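Local atomic coordinates of cell death abnormality protein 2 (Caenorhabditis elegans, PDB entry 3QWX), a protein that acts as a Crk-family SH2/SH3 signalling adaptor, required for cell-corpse engulfment and cell migration, and interacts with CED-5 in a ternary complex with CED-12. Residues A[9-14]-A[38-43]; A[65-70]-A[80-85]. One frame throughout, in Å; residues are numbered along the deposited sequence.

Contact 1 of 2, residues A[9-14]-A[38-43]. With SO4 (sulfate ion), chain B.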
loop_
_atom_site.group_PDB
_atom_site.type_symbol
_atom_site.label_atom_id
_atom_site.label_comp_id
_atom_site.label_asym_id
_atom_site.label_seq_id
_atom_site.Cartn_x
_atom_site.Cartn_y
_atom_site.Cartn_z
ATOM N N PHE A 9 0.349 -10.012 -6.825
ATOM C CA PHE A 9 1.363 -9.451 -7.716
ATOM C C PHE A 9 1.287 -7.921 -7.813
ATOM O O PHE A 9 2.270 -7.253 -8.142
ATOM C CB PHE A 9 1.321 -10.124 -9.093
ATOM C CG PHE A 9 1.717 -11.574 -9.045
ATOM C CD1 PHE A 9 3.049 -11.936 -8.909
ATOM C CD2 PHE A 9 0.758 -12.571 -9.073
ATOM C CE1 PHE A 9 3.412 -13.285 -8.831
ATOM C CE2 PHE A 9 1.117 -13.919 -8.995
ATOM C CZ PHE A 9 2.444 -14.264 -8.868
ATOM N N GLU A 10 0.125 -7.373 -7.490
ATOM C CA GLU A 10 -0.080 -5.925 -7.565
ATOM C C GLU A 10 0.035 -5.232 -6.204
ATOM O O GLU A 10 -0.640 -4.228 -5.938
ATOM C CB GLU A 10 -1.427 -5.630 -8.212
ATOM C CG GLU A 10 -1.498 -6.101 -9.659
ATOM C CD GLU A 10 -0.361 -5.542 -10.508
ATOM O OE1 GLU A 10 -0.032 -4.338 -10.357
ATOM O OE2 GLU A 10 0.207 -6.309 -11.323
ATOM N N TRP A 11 0.921 -5.747 -5.358
ATOM C CA TRP A 11 1.045 -5.255 -3.987
ATOM C C TRP A 11 1.546 -3.811 -3.870
ATOM O O TRP A 11 1.323 -3.152 -2.850
ATOM C CB TRP A 11 1.929 -6.187 -3.157
ATOM C CG TRP A 11 3.364 -6.237 -3.584
ATOM C CD1 TRP A 11 3.944 -7.167 -4.399
ATOM C CD2 TRP A 11 4.408 -5.329 -3.205
ATOM N NE1 TRP A 11 5.283 -6.897 -4.547
ATOM C CE2 TRP A 11 5.591 -5.769 -3.832
ATOM C CE3 TRP A 11 4.457 -4.182 -2.401
ATOM C CZ2 TRP A 11 6.813 -5.097 -3.681
ATOM C CZ3 TRP A 11 5.672 -3.520 -2.251
ATOM C CH2 TRP A 11 6.830 -3.980 -2.887
ATOM N N ARG A 12 2.223 -3.325 -4.905
ATOM C CA ARG A 12 2.728 -1.953 -4.894
ATOM C C ARG A 12 1.577 -0.942 -4.896
ATOM O O ARG A 12 1.750 0.216 -4.512
ATOM C CB ARG A 12 3.714 -1.721 -6.047
ATOM C CG ARG A 12 5.066 -2.426 -5.831
ATOM C CD ARG A 12 5.948 -2.340 -7.066
ATOM N NE ARG A 12 7.279 -2.925 -6.876
ATOM C CZ ARG A 12 7.565 -4.220 -6.995
ATOM N NH1 ARG A 12 6.606 -5.102 -7.274
ATOM N NH2 ARG A 12 8.811 -4.643 -6.812
ATOM N N SER A 13 0.392 -1.402 -5.288
ATOM C CA SER A 13 -0.818 -0.585 -5.216
ATOM C C SER A 13 -1.468 -0.594 -3.824
ATOM O O SER A 13 -2.377 0.193 -3.559
ATOM C CB SER A 13 -1.829 -1.019 -6.276
ATOM O OG SER A 13 -1.261 -0.953 -7.576
ATOM N N PHE A 14 -1.034 -1.487 -2.935
ATOM C CA PHE A 14 -1.432 -1.333 -1.528
ATOM C C PHE A 14 -0.254 -1.060 -0.587
ATOM O O PHE A 14 -0.290 -1.381 0.608
ATOM C CB PHE A 14 -2.374 -2.430 -1.027
ATOM C CG PHE A 14 -1.992 -3.827 -1.427
ATOM C CD1 PHE A 14 -0.995 -4.509 -0.750
ATOM C CD2 PHE A 14 -2.686 -4.482 -2.436
ATOM C CE1 PHE A 14 -0.669 -5.827 -1.098
ATOM C CE2 PHE A 14 -2.373 -5.796 -2.789
ATOM C CZ PHE A 14 -1.358 -6.462 -2.123
ATOM N N PHE A 38 -5.599 -4.907 5.343
ATOM C CA PHE A 38 -4.151 -4.800 5.509
ATOM C C PHE A 38 -3.531 -3.772 4.564
ATOM O O PHE A 38 -4.135 -3.367 3.561
ATOM C CB PHE A 38 -3.493 -6.168 5.258
ATOM C CG PHE A 38 -3.537 -6.595 3.822
ATOM C CD1 PHE A 38 -4.664 -7.213 3.300
ATOM C CD2 PHE A 38 -2.469 -6.345 2.983
ATOM C CE1 PHE A 38 -4.720 -7.593 1.972
ATOM C CE2 PHE A 38 -2.518 -6.719 1.640
ATOM C CZ PHE A 38 -3.651 -7.339 1.137
ATOM N N LEU A 39 -2.314 -3.355 4.885
ATOM C CA LEU A 39 -1.530 -2.570 3.954
ATOM C C LEU A 39 -0.062 -2.890 4.128
ATOM O O LEU A 39 0.347 -3.478 5.136
ATOM C CB LEU A 39 -1.784 -1.075 4.145
ATOM C CG LEU A 39 -1.548 -0.459 5.530
ATOM C CD1 LEU A 39 -0.062 -0.204 5.789
ATOM C CD2 LEU A 39 -2.331 0.847 5.622
ATOM N N MET A 40 0.729 -2.498 3.139
ATOM C CA MET A 40 2.170 -2.556 3.260
ATOM C C MET A 40 2.738 -1.149 3.309
ATOM O O MET A 40 2.115 -0.204 2.842
ATOM C CB MET A 40 2.786 -3.345 2.108
ATOM C CG MET A 40 2.716 -4.859 2.335
ATOM S SD MET A 40 3.442 -5.709 0.945
ATOM C CE MET A 40 5.166 -5.246 1.096
ATOM N N ARG A 41 3.915 -1.031 3.901
ATOM C CA ARG A 41 4.559 0.260 4.108
ATOM C C ARG A 41 6.030 0.004 4.366
ATOM O O ARG A 41 6.461 -1.148 4.435
ATOM C CB ARG A 41 3.953 0.982 5.312
ATOM C CG ARG A 41 4.080 0.203 6.600
ATOM C CD ARG A 41 3.435 0.898 7.787
ATOM N NE ARG A 41 3.484 0.015 8.954
ATOM C CZ ARG A 41 4.565 -0.164 9.707
ATOM N NH1 ARG A 41 5.677 0.489 9.422
ATOM N NH2 ARG A 41 4.542 -1.000 10.739
ATOM N N ASP A 42 6.800 1.071 4.538
ATOM C CA ASP A 42 8.198 0.913 4.922
ATOM C C ASP A 42 8.366 0.579 6.403
ATOM O O ASP A 42 7.653 1.101 7.260
ATOM C CB ASP A 42 8.992 2.166 4.541
ATOM C CG ASP A 42 8.968 2.414 3.052
ATOM O OD1 ASP A 42 9.247 1.460 2.305
ATOM O OD2 ASP A 42 8.641 3.537 2.626
ATOM N N SER A 43 9.310 -0.305 6.701
ATOM C CA SER A 43 9.702 -0.556 8.079
ATOM C C SER A 43 10.626 0.551 8.607
ATOM O O SER A 43 11.213 1.301 7.835
ATOM C CB SER A 43 10.411 -1.910 8.177
ATOM O OG SER A 43 10.929 -2.130 9.468
HETATM S S SO4 B . 8.306 -0.711 12.090
HETATM O O1 SO4 B . 8.088 0.305 11.063
HETATM O O2 SO4 B . 8.763 -0.056 13.312
HETATM O O3 SO4 B . 7.078 -1.446 12.386
HETATM O O4 SO4 B . 9.299 -1.659 11.608
#

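Contact 2 of 2, residues A[65-70]-A[80-85]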
loop_
_atom_site.group_PDB
_atom_site.type_symbol
_atom_site.label_atom_id
_atom_site.label_comp_id
_atom_site.label_asym_id
_atom_site.label_seq_id
_atom_site.Cartn_x
_atom_site.Cartn_y
_atom_site.Cartn_z
ATOM N N TYR A 65 4.020 -6.778 10.933
ATOM C CA TYR A 65 4.975 -7.838 10.617
ATOM C C TYR A 65 6.124 -7.337 9.776
ATOM O O TYR A 65 5.923 -6.714 8.738
ATOM C CB TYR A 65 4.282 -8.980 9.871
ATOM C CG TYR A 65 3.153 -9.535 10.674
ATOM C CD1 TYR A 65 3.369 -10.563 11.586
ATOM C CD2 TYR A 65 1.880 -9.005 10.561
ATOM C CE1 TYR A 65 2.345 -11.058 12.345
ATOM C CE2 TYR A 65 0.851 -9.484 11.310
ATOM C CZ TYR A 65 1.085 -10.517 12.203
ATOM O OH TYR A 65 0.052 -10.995 12.959
ATOM N N LEU A 66 7.333 -7.627 10.227
ATOM C CA LEU A 66 8.516 -7.254 9.481
ATOM C C LEU A 66 8.700 -8.274 8.357
ATOM O O LEU A 66 8.755 -9.478 8.602
ATOM C CB LEU A 66 9.731 -7.265 10.404
ATOM C CG LEU A 66 10.964 -6.443 10.039
ATOM C CD1 LEU A 66 12.218 -7.091 10.631
ATOM C CD2 LEU A 66 11.102 -6.283 8.548
ATOM N N ILE A 67 8.777 -7.788 7.126
ATOM C CA ILE A 67 9.048 -8.652 5.987
ATOM C C ILE A 67 10.526 -8.464 5.658
ATOM O O ILE A 67 10.934 -7.436 5.106
ATOM C CB ILE A 67 8.154 -8.300 4.778
ATOM C CG1 ILE A 67 6.671 -8.511 5.121
ATOM C CG2 ILE A 67 8.577 -9.091 3.515
ATOM C CD1 ILE A 67 5.732 -8.178 3.988
ATOM N N GLU A 68 11.330 -9.450 6.034
ATOM C CA GLU A 68 12.777 -9.342 5.885
ATOM C C GLU A 68 13.248 -9.918 4.566
ATOM O O GLU A 68 12.770 -10.959 4.116
ATOM C CB GLU A 68 13.482 -10.054 7.031
ATOM C CG GLU A 68 12.937 -9.677 8.382
ATOM C CD GLU A 68 13.636 -10.401 9.500
ATOM O OE1 GLU A 68 14.850 -10.177 9.676
ATOM O OE2 GLU A 68 12.967 -11.183 10.204
ATOM N N ARG A 69 14.184 -9.224 3.939
ATOM C CA ARG A 69 14.777 -9.706 2.703
ATOM C C ARG A 69 15.995 -10.558 3.026
ATOM O O ARG A 69 16.837 -10.189 3.870
ATOM C CB ARG A 69 15.177 -8.539 1.804
ATOM C CG ARG A 69 15.878 -8.998 0.540
ATOM C CD ARG A 69 15.835 -7.951 -0.534
ATOM N NE ARG A 69 16.453 -6.706 -0.099
ATOM C CZ ARG A 69 16.907 -5.782 -0.938
ATOM N NH1 ARG A 69 16.823 -5.987 -2.251
ATOM N NH2 ARG A 69 17.446 -4.664 -0.466
ATOM N N GLY A 70 16.090 -11.696 2.349
ATOM C CA GLY A 70 17.142 -12.646 2.633
ATOM C C GLY A 70 18.352 -12.398 1.757
ATOM O O GLY A 70 18.500 -11.333 1.166
ATOM N N ALA A 80 16.727 -12.290 -4.043
ATOM C CA ALA A 80 16.628 -12.664 -2.643
ATOM C C ALA A 80 15.188 -13.019 -2.284
ATOM O O ALA A 80 14.234 -12.390 -2.748
ATOM C CB ALA A 80 17.140 -11.541 -1.737
ATOM N N GLY A 81 15.043 -14.035 -1.448
ATOM C CA GLY A 81 13.741 -14.414 -0.952
ATOM C C GLY A 81 13.344 -13.467 0.158
ATOM O O GLY A 81 14.002 -12.457 0.417
ATOM N N VAL A 82 12.270 -13.813 0.840
ATOM C CA VAL A 82 11.666 -12.921 1.801
ATOM C C VAL A 82 11.159 -13.758 2.976
ATOM O O VAL A 82 10.824 -14.941 2.804
ATOM C CB VAL A 82 10.538 -12.151 1.096
ATOM C CG1 VAL A 82 9.246 -12.234 1.871
ATOM C CG2 VAL A 82 10.974 -10.708 0.776
ATOM N N LYS A 83 11.117 -13.162 4.165
ATOM C CA LYS A 83 10.720 -13.903 5.364
ATOM C C LYS A 83 9.795 -13.100 6.280
ATOM O O LYS A 83 9.988 -11.895 6.463
ATOM C CB LYS A 83 11.973 -14.335 6.138
ATOM C CG LYS A 83 11.720 -15.381 7.199
ATOM C CD LYS A 83 13.021 -15.880 7.838
ATOM C CE LYS A 83 13.773 -14.757 8.538
ATOM N NZ LYS A 83 15.000 -15.279 9.214
ATOM N N ILE A 84 8.765 -13.748 6.823
ATOM C CA ILE A 84 8.076 -13.195 7.995
ATOM C C ILE A 84 8.278 -14.120 9.180
ATOM O O ILE A 84 7.846 -15.278 9.154
ATOM C CB ILE A 84 6.559 -13.026 7.823
ATOM C CG1 ILE A 84 6.224 -11.784 7.013
ATOM C CG2 ILE A 84 5.915 -12.833 9.198
ATOM C CD1 ILE A 84 4.762 -11.363 7.155
ATOM N N ALA A 85 8.915 -13.599 10.225
ATOM C CA ALA A 85 9.304 -14.419 11.364
ATOM C C ALA A 85 10.236 -15.518 10.878
ATOM O O ALA A 85 11.345 -15.253 10.405
ATOM C CB ALA A 85 8.071 -15.024 12.048
HETATM O O HOH W 1 10.099 -11.014 10.333
#

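Contact 1 of 2, residues A[9-14]-A[38-43]
Phe-14 and Phe-38 meet in a T-shaped aromatic pair: the CE2 edge of Phe-38 comes down on one face of the Phe-14 ring, CE2 lying 3.4 Å from CE1 of Phe-14, with the ring planes at 79°. The carbonyl O of Phe-14 accepts the N-H of Met-40 at 2.9 Å in a nearly straight bond (174°). The Met-40 chain bends at its last torsion (chi3 67°), bringing CE to 3.7 Å from CE3 of Trp-11; SD sits obliquely to the six-membered ring in a Met-aromatic contact. These residues fasten the 3-10 turn of 9-13 to a central strand of the SH2 domain, whose other face carries Arg-41. This arginine reaches out extended, and its guanidinium meets a sulfate edge-on through two nearly straight bonds, NH1 to O1 at 2.9 Å and NH2 to O3 at 3.1 Å. The ion, probably from the crystallisation liquor, sits where a phosphotyrosine phosphate would probably bind. Ser-43 OG donates to its O4 at 2.7 Å, and Arg-21 and the backbone N of Ser-44 also bond it. In the second shell, Thr-52 OG1 bonds Arg-41 NE, and Trp-11 and Phe-14 rest against Leu-96 of helix 92-98.

Contact 2 of 2, residues A[65-70]-A[80-85]
Ile-84 packs across the strand pair onto Tyr-65 and Ile-67. From CB the chain sets CG1 anti to the carbonyl carbon (chi1 -79°), which leans it toward the partner strand; there CG1 lies 3.8 Å from CG1 of Ile-67 and also approaches the carbonyl O of Leu-66. The tip, CD1, ends 3.6 Å from CB of Tyr-65, while the CG2 branch comes obliquely to the tyrosine ring. Farther along this apolar face, Val-82 CG1 meets Ile-67 CG2 at 3.6 Å, and Leu-95 of helix 92-98 packs on Ile-67, Val-82 and Ile-84. The backbones beneath form an antiparallel ladder in the SH2 sheet, joining strand 62-69 to the short strand 82-84. Glu-68 and Lys-83 are its hydrogen-bonded pair, with N of each bound to O of the other at 2.8 Å. Toward the intervening loop, Gly-70 N adds a bond to Gly-81 O. On the opposite face the side chains of Glu-68 and Lys-83 run side by side, although Glu-68 OE2 stays 4.7 Å from Lys-83 NZ. A water instead donates to that OE2 and to Leu-66 O while accepting from Ala-85 N at 2.8 Å, bridging the strands where the direct backbone bonding gives out.

In the fold
Both contacts reach the same mixed sheet of the SH2 domain, with centres about 14 Å apart, and along the chain both segments of contact 1 precede those of contact 2. Strand 49-54 lies between their strands, pairing with 37-42 on one side and 62-69 on the other. Contact 1 is buried near the centre of the chain, whereas contact 2 lies at the surface, about 17 Å from that centre. Helix 92-98 packs against both, and the two touch through Met-40 and Ile-67. The side chain of Leu-66 comes within about 5 Å of a bound sulfate, so contact 2 probably lies beside the phosphotyrosine pocket to which Arg-41 contributes. The first SH3 domain follows in this construct, part of the full-length protein.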